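Local structure of aromatic amino acid aminotransferase I (Candida albicans WO-1, 6HNU) at residues Ala373-Phe385 against Glu479-Leu491. The protein probably transfers amino groups from aromatic amino acids to 2-oxoglutarate, using pyridoxal 5'-phosphate as cofactor. Sequence-based numbering, arbitrary orientation.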
loop_
_atom_site.group_PDB
_atom_site.type_symbol
_atom_site.label_atom_id
_atom_site.label_comp_id
_atom_site.label_asym_id
_atom_site.label_seq_id
_atom_site.Cartn_x
_atom_site.Cartn_y
_atom_site.Cartn_z
ATOM N N ALA B 373 -37.328 -1.629 13.950
ATOM C CA ALA B 373 -37.986 -2.057 12.705
ATOM C C ALA B 373 -37.962 -3.599 12.622
ATOM O O ALA B 373 -39.032 -4.186 12.321
ATOM C CB ALA B 373 -37.400 -1.336 11.522
ATOM N N LEU B 374 -36.855 -4.270 12.970
ATOM C CA LEU B 374 -36.819 -5.763 12.997
ATOM C C LEU B 374 -37.938 -6.265 13.925
ATOM O O LEU B 374 -38.671 -7.211 13.552
ATOM C CB LEU B 374 -35.467 -6.281 13.495
ATOM C CG LEU B 374 -34.274 -6.156 12.551
ATOM C CD1 LEU B 374 -33.099 -6.933 13.136
ATOM C CD2 LEU B 374 -34.590 -6.632 11.129
ATOM N N ASP B 375 -38.038 -5.689 15.119
ATOM C CA ASP B 375 -38.981 -6.156 16.172
ATOM C C ASP B 375 -40.421 -6.060 15.639
ATOM O O ASP B 375 -41.236 -6.990 15.878
ATOM C CB ASP B 375 -38.807 -5.324 17.438
ATOM C CG ASP B 375 -39.718 -5.735 18.567
ATOM O OD1 ASP B 375 -39.805 -6.951 18.854
ATOM O OD2 ASP B 375 -40.317 -4.822 19.158
ATOM N N GLN B 376 -40.693 -4.986 14.919
ATOM C CA GLN B 376 -42.032 -4.617 14.427
ATOM C C GLN B 376 -42.420 -5.505 13.243
ATOM O O GLN B 376 -43.584 -5.935 13.204
ATOM C CB GLN B 376 -41.972 -3.156 14.007
ATOM C CG GLN B 376 -43.299 -2.520 13.661
ATOM C CD GLN B 376 -43.062 -1.105 13.193
ATOM O OE1 GLN B 376 -43.673 -0.643 12.231
ATOM N NE2 GLN B 376 -42.149 -0.405 13.859
ATOM N N PHE B 377 -41.507 -5.715 12.287
ATOM C CA PHE B 377 -41.863 -6.119 10.908
ATOM C C PHE B 377 -41.557 -7.588 10.637
ATOM O O PHE B 377 -42.192 -8.151 9.727
ATOM C CB PHE B 377 -41.162 -5.219 9.899
ATOM C CG PHE B 377 -41.746 -3.840 9.806
ATOM C CD1 PHE B 377 -43.084 -3.662 9.488
ATOM C CD2 PHE B 377 -40.959 -2.718 10.014
ATOM C CE1 PHE B 377 -43.624 -2.387 9.381
ATOM C CE2 PHE B 377 -41.507 -1.448 9.933
ATOM C CZ PHE B 377 -42.835 -1.282 9.601
ATOM N N VAL B 378 -40.650 -8.202 11.383
ATOM C CA VAL B 378 -40.178 -9.569 11.055
ATOM C C VAL B 378 -40.951 -10.564 11.897
ATOM O O VAL B 378 -40.919 -10.503 13.123
ATOM C CB VAL B 378 -38.660 -9.749 11.230
ATOM C CG1 VAL B 378 -38.258 -11.152 10.830
ATOM C CG2 VAL B 378 -37.871 -8.731 10.424
ATOM N N PRO B 379 -41.654 -11.529 11.255
ATOM C CA PRO B 379 -42.398 -12.540 11.992
ATOM C C PRO B 379 -41.564 -13.381 12.953
ATOM O O PRO B 379 -40.639 -14.045 12.537
ATOM C CB PRO B 379 -43.029 -13.452 10.922
ATOM C CG PRO B 379 -42.440 -13.009 9.599
ATOM C CD PRO B 379 -41.833 -11.634 9.805
ATOM N N LYS B 380 -42.006 -13.428 14.212
ATOM C CA LYS B 380 -41.232 -13.976 15.346
ATOM C C LYS B 380 -41.318 -15.498 15.423
ATOM O O LYS B 380 -40.380 -16.089 16.030
ATOM C CB LYS B 380 -41.714 -13.301 16.624
ATOM C CG LYS B 380 -41.588 -11.785 16.607
ATOM C CD LYS B 380 -42.065 -11.134 17.887
ATOM C CE LYS B 380 -41.939 -9.627 17.845
ATOM N NZ LYS B 380 -40.509 -9.238 17.853
ATOM N N GLU B 381 -42.350 -16.117 14.828
ATOM C CA GLU B 381 -42.542 -17.595 14.878
ATOM C C GLU B 381 -41.357 -18.284 14.215
ATOM O O GLU B 381 -41.137 -19.451 14.535
ATOM C CB GLU B 381 -43.772 -18.134 14.133
ATOM C CG GLU B 381 -45.071 -17.438 14.453
ATOM C CD GLU B 381 -45.214 -16.081 13.794
ATOM O OE1 GLU B 381 -46.256 -15.837 13.135
ATOM O OE2 GLU B 381 -44.287 -15.258 13.955
ATOM N N VAL B 382 -40.680 -17.628 13.265
ATOM C CA VAL B 382 -39.595 -18.295 12.476
ATOM C C VAL B 382 -38.285 -17.484 12.512
ATOM O O VAL B 382 -37.356 -17.838 11.737
ATOM C CB VAL B 382 -40.025 -18.555 11.027
ATOM C CG1 VAL B 382 -41.178 -19.537 10.954
ATOM C CG2 VAL B 382 -40.360 -17.284 10.284
ATOM N N SER B 383 -38.200 -16.448 13.353
ATOM C CA SER B 383 -37.068 -15.488 13.331
ATOM C C SER B 383 -36.582 -15.202 14.748
ATOM O O SER B 383 -37.346 -15.410 15.717
ATOM C CB SER B 383 -37.420 -14.252 12.600
ATOM O OG SER B 383 -38.106 -13.346 13.445
ATOM N N SER B 384 -35.313 -14.795 14.856
ATOM C CA SER B 384 -34.725 -14.190 16.075
ATOM C C SER B 384 -33.706 -13.127 15.672
ATOM O O SER B 384 -33.296 -13.082 14.475
ATOM C CB SER B 384 -34.113 -15.210 16.940
ATOM O OG SER B 384 -33.116 -15.906 16.240
ATOM N N PHE B 385 -33.334 -12.264 16.612
ATOM C CA PHE B 385 -32.338 -11.211 16.333
ATOM C C PHE B 385 -31.705 -10.788 17.663
ATOM O O PHE B 385 -32.404 -10.852 18.695
ATOM C CB PHE B 385 -32.984 -10.098 15.508
ATOM C CG PHE B 385 -34.072 -9.351 16.224
ATOM C CD1 PHE B 385 -33.762 -8.333 17.112
ATOM C CD2 PHE B 385 -35.406 -9.677 16.023
ATOM C CE1 PHE B 385 -34.766 -7.643 17.778
ATOM C CE2 PHE B 385 -36.411 -8.994 16.693
ATOM C CZ PHE B 385 -36.087 -7.980 17.575
ATOM N N GLU B 479 -39.318 -3.381 6.384
ATOM C CA GLU B 479 -40.758 -3.721 6.224
ATOM C C GLU B 479 -40.858 -4.673 5.028
ATOM O O GLU B 479 -41.460 -5.724 5.179
ATOM C CB GLU B 479 -41.627 -2.473 6.059
ATOM C CG GLU B 479 -43.057 -2.807 5.655
ATOM C CD GLU B 479 -44.083 -1.727 5.952
ATOM O OE1 GLU B 479 -43.843 -0.563 5.567
ATOM O OE2 GLU B 479 -45.121 -2.062 6.564
ATOM N N LYS B 480 -40.215 -4.332 3.915
ATOM C CA LYS B 480 -40.199 -5.188 2.704
ATOM C C LYS B 480 -39.568 -6.542 3.050
ATOM O O LYS B 480 -40.052 -7.548 2.506
ATOM C CB LYS B 480 -39.570 -4.444 1.524
ATOM C CG LYS B 480 -40.406 -3.291 1.001
ATOM C CD LYS B 480 -39.762 -2.463 -0.092
ATOM C CE LYS B 480 -40.727 -1.429 -0.645
ATOM N NZ LYS B 480 -40.039 -0.391 -1.451
ATOM N N PHE B 481 -38.594 -6.602 3.972
ATOM C CA PHE B 481 -37.901 -7.862 4.338
ATOM C C PHE B 481 -38.849 -8.719 5.175
ATOM O O PHE B 481 -38.921 -9.942 4.979
ATOM C CB PHE B 481 -36.596 -7.612 5.097
ATOM C CG PHE B 481 -35.797 -8.864 5.318
ATOM C CD1 PHE B 481 -35.115 -9.468 4.274
ATOM C CD2 PHE B 481 -35.782 -9.489 6.548
ATOM C CE1 PHE B 481 -34.396 -10.636 4.476
ATOM C CE2 PHE B 481 -35.078 -10.667 6.743
ATOM C CZ PHE B 481 -34.389 -11.235 5.706
ATOM N N GLY B 482 -39.547 -8.088 6.111
ATOM C CA GLY B 482 -40.596 -8.750 6.903
ATOM C C GLY B 482 -41.633 -9.405 5.986
ATOM O O GLY B 482 -41.961 -10.578 6.238
ATOM N N LYS B 483 -42.094 -8.694 4.962
ATOM C CA LYS B 483 -43.089 -9.210 3.969
ATOM C C LYS B 483 -42.521 -10.451 3.274
ATOM O O LYS B 483 -43.270 -11.427 3.053
ATOM C CB LYS B 483 -43.331 -8.253 2.803
ATOM C CG LYS B 483 -44.251 -7.072 3.034
ATOM C CD LYS B 483 -44.803 -6.553 1.711
ATOM C CE LYS B 483 -44.692 -5.054 1.549
ATOM N NZ LYS B 483 -45.690 -4.330 2.377
ATOM N N ALA B 484 -41.247 -10.373 2.870
ATOM C CA ALA B 484 -40.564 -11.440 2.117
ATOM C C ALA B 484 -40.501 -12.683 3.003
ATOM O O ALA B 484 -40.819 -13.804 2.496
ATOM C CB ALA B 484 -39.209 -10.953 1.642
ATOM N N VAL B 485 -40.213 -12.518 4.298
ATOM C CA VAL B 485 -40.149 -13.671 5.242
ATOM C C VAL B 485 -41.580 -14.210 5.423
ATOM O O VAL B 485 -41.734 -15.446 5.417
ATOM C CB VAL B 485 -39.487 -13.331 6.592
ATOM C CG1 VAL B 485 -39.552 -14.500 7.580
ATOM C CG2 VAL B 485 -38.034 -12.927 6.391
ATOM N N ARG B 486 -42.572 -13.320 5.533
ATOM C CA ARG B 486 -44.004 -13.728 5.704
ATOM C C ARG B 486 -44.467 -14.500 4.447
ATOM O O ARG B 486 -45.024 -15.602 4.611
ATOM C CB ARG B 486 -44.883 -12.512 6.048
ATOM C CG ARG B 486 -45.702 -12.680 7.330
ATOM C CD ARG B 486 -46.153 -11.401 8.041
ATOM N NE ARG B 486 -46.220 -10.325 7.070
ATOM C CZ ARG B 486 -45.554 -9.172 7.143
ATOM N NH1 ARG B 486 -44.806 -8.887 8.204
ATOM N NH2 ARG B 486 -45.689 -8.286 6.163
ATOM N N ALA B 487 -44.226 -13.980 3.246
ATOM C CA ALA B 487 -44.524 -14.697 1.987
ATOM C C ALA B 487 -43.836 -16.069 1.965
ATOM O O ALA B 487 -44.520 -17.056 1.649
ATOM C CB ALA B 487 -44.144 -13.884 0.786
ATOM N N GLU B 488 -42.541 -16.182 2.254
ATOM C CA GLU B 488 -41.830 -17.478 2.059
ATOM C C GLU B 488 -42.284 -18.524 3.067
ATOM O O GLU B 488 -42.283 -19.743 2.706
ATOM C CB GLU B 488 -40.311 -17.298 2.109
ATOM C CG GLU B 488 -39.765 -16.763 0.806
ATOM C CD GLU B 488 -40.015 -17.652 -0.407
ATOM O OE1 GLU B 488 -39.821 -18.874 -0.299
ATOM O OE2 GLU B 488 -40.318 -17.104 -1.460
ATOM N N PHE B 489 -42.619 -18.109 4.298
ATOM C CA PHE B 489 -42.883 -19.043 5.420
ATOM C C PHE B 489 -44.391 -19.276 5.601
ATOM O O PHE B 489 -44.750 -20.014 6.549
ATOM C CB PHE B 489 -42.218 -18.513 6.687
ATOM C CG PHE B 489 -40.731 -18.755 6.718
ATOM C CD1 PHE B 489 -39.852 -17.870 6.108
ATOM C CD2 PHE B 489 -40.212 -19.866 7.354
ATOM C CE1 PHE B 489 -38.488 -18.112 6.151
ATOM C CE2 PHE B 489 -38.851 -20.103 7.405
ATOM C CZ PHE B 489 -37.991 -19.244 6.762
ATOM N N GLY B 490 -45.200 -18.683 4.722
ATOM C CA GLY B 490 -46.679 -18.751 4.696
ATOM C C GLY B 490 -47.318 -18.287 5.997
ATOM O O GLY B 490 -48.054 -19.099 6.602
ATOM N N LEU B 491 -47.054 -17.042 6.418
ATOM C CA LEU B 491 -47.509 -16.496 7.728
ATOM C C LEU B 491 -48.448 -15.307 7.510
ATOM O O LEU B 491 -48.618 -14.907 6.357
ATOM C CB LEU B 491 -46.274 -16.087 8.536
ATOM C CG LEU B 491 -45.325 -17.223 8.905
ATOM C CD1 LEU B 491 -44.174 -16.697 9.739
ATOM C CD2 LEU B 491 -46.051 -18.330 9.651
HETATM O O HOH W 1 -43.510 -6.704 6.922
#
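Phe-377 turns its CG away from its own carbonyl carbon (chi1 -74°), which brings its ring under Glu-479 CB, while Glu-479, with CG anti to its backbone N (chi1 170°), carries CG and the carboxylate out past Phe-377 CE1. Glu-479 CB stands 3.7 Å from the centroid of the Phe-377 ring, 3° off the normal, a nearly axial CH-pi contact; Gln-376 CD covers the opposite face nearer the rim. Backbones come closest at Gly-482, whose CA donates a CA-H...O contact of 3.3 Å to Phe-377 O. A water bridges the segments there: it accepts from Arg-486 NH2 at 2.8 Å, donates to Glu-479 O, and gives Phe-377 O a weak bond of 3.4 Å. Beyond the helix end the packing turns apolar. Pro-379 CG rests 3.8 Å from Val-485 CG1, and Leu-491 CD1 closes against Pro-379 CB at 3.6 Å. Val-382 CG2 makes a second CH-pi contact, 4.0 Å from the Phe-489 ring centroid; His-403 meets that ring edge-to-face. A Schellman motif at Gly-490 ends the helix, and the Leu-491 side chain that follows reaches Pro-379 and Val-382. Far from the cofactor, the contact joins the end of helix 334-377 and the turn into edge strand 383-384 to the C-terminal helix, within the small alpha/beta domain of a class-I, fold-type I aminotransferase.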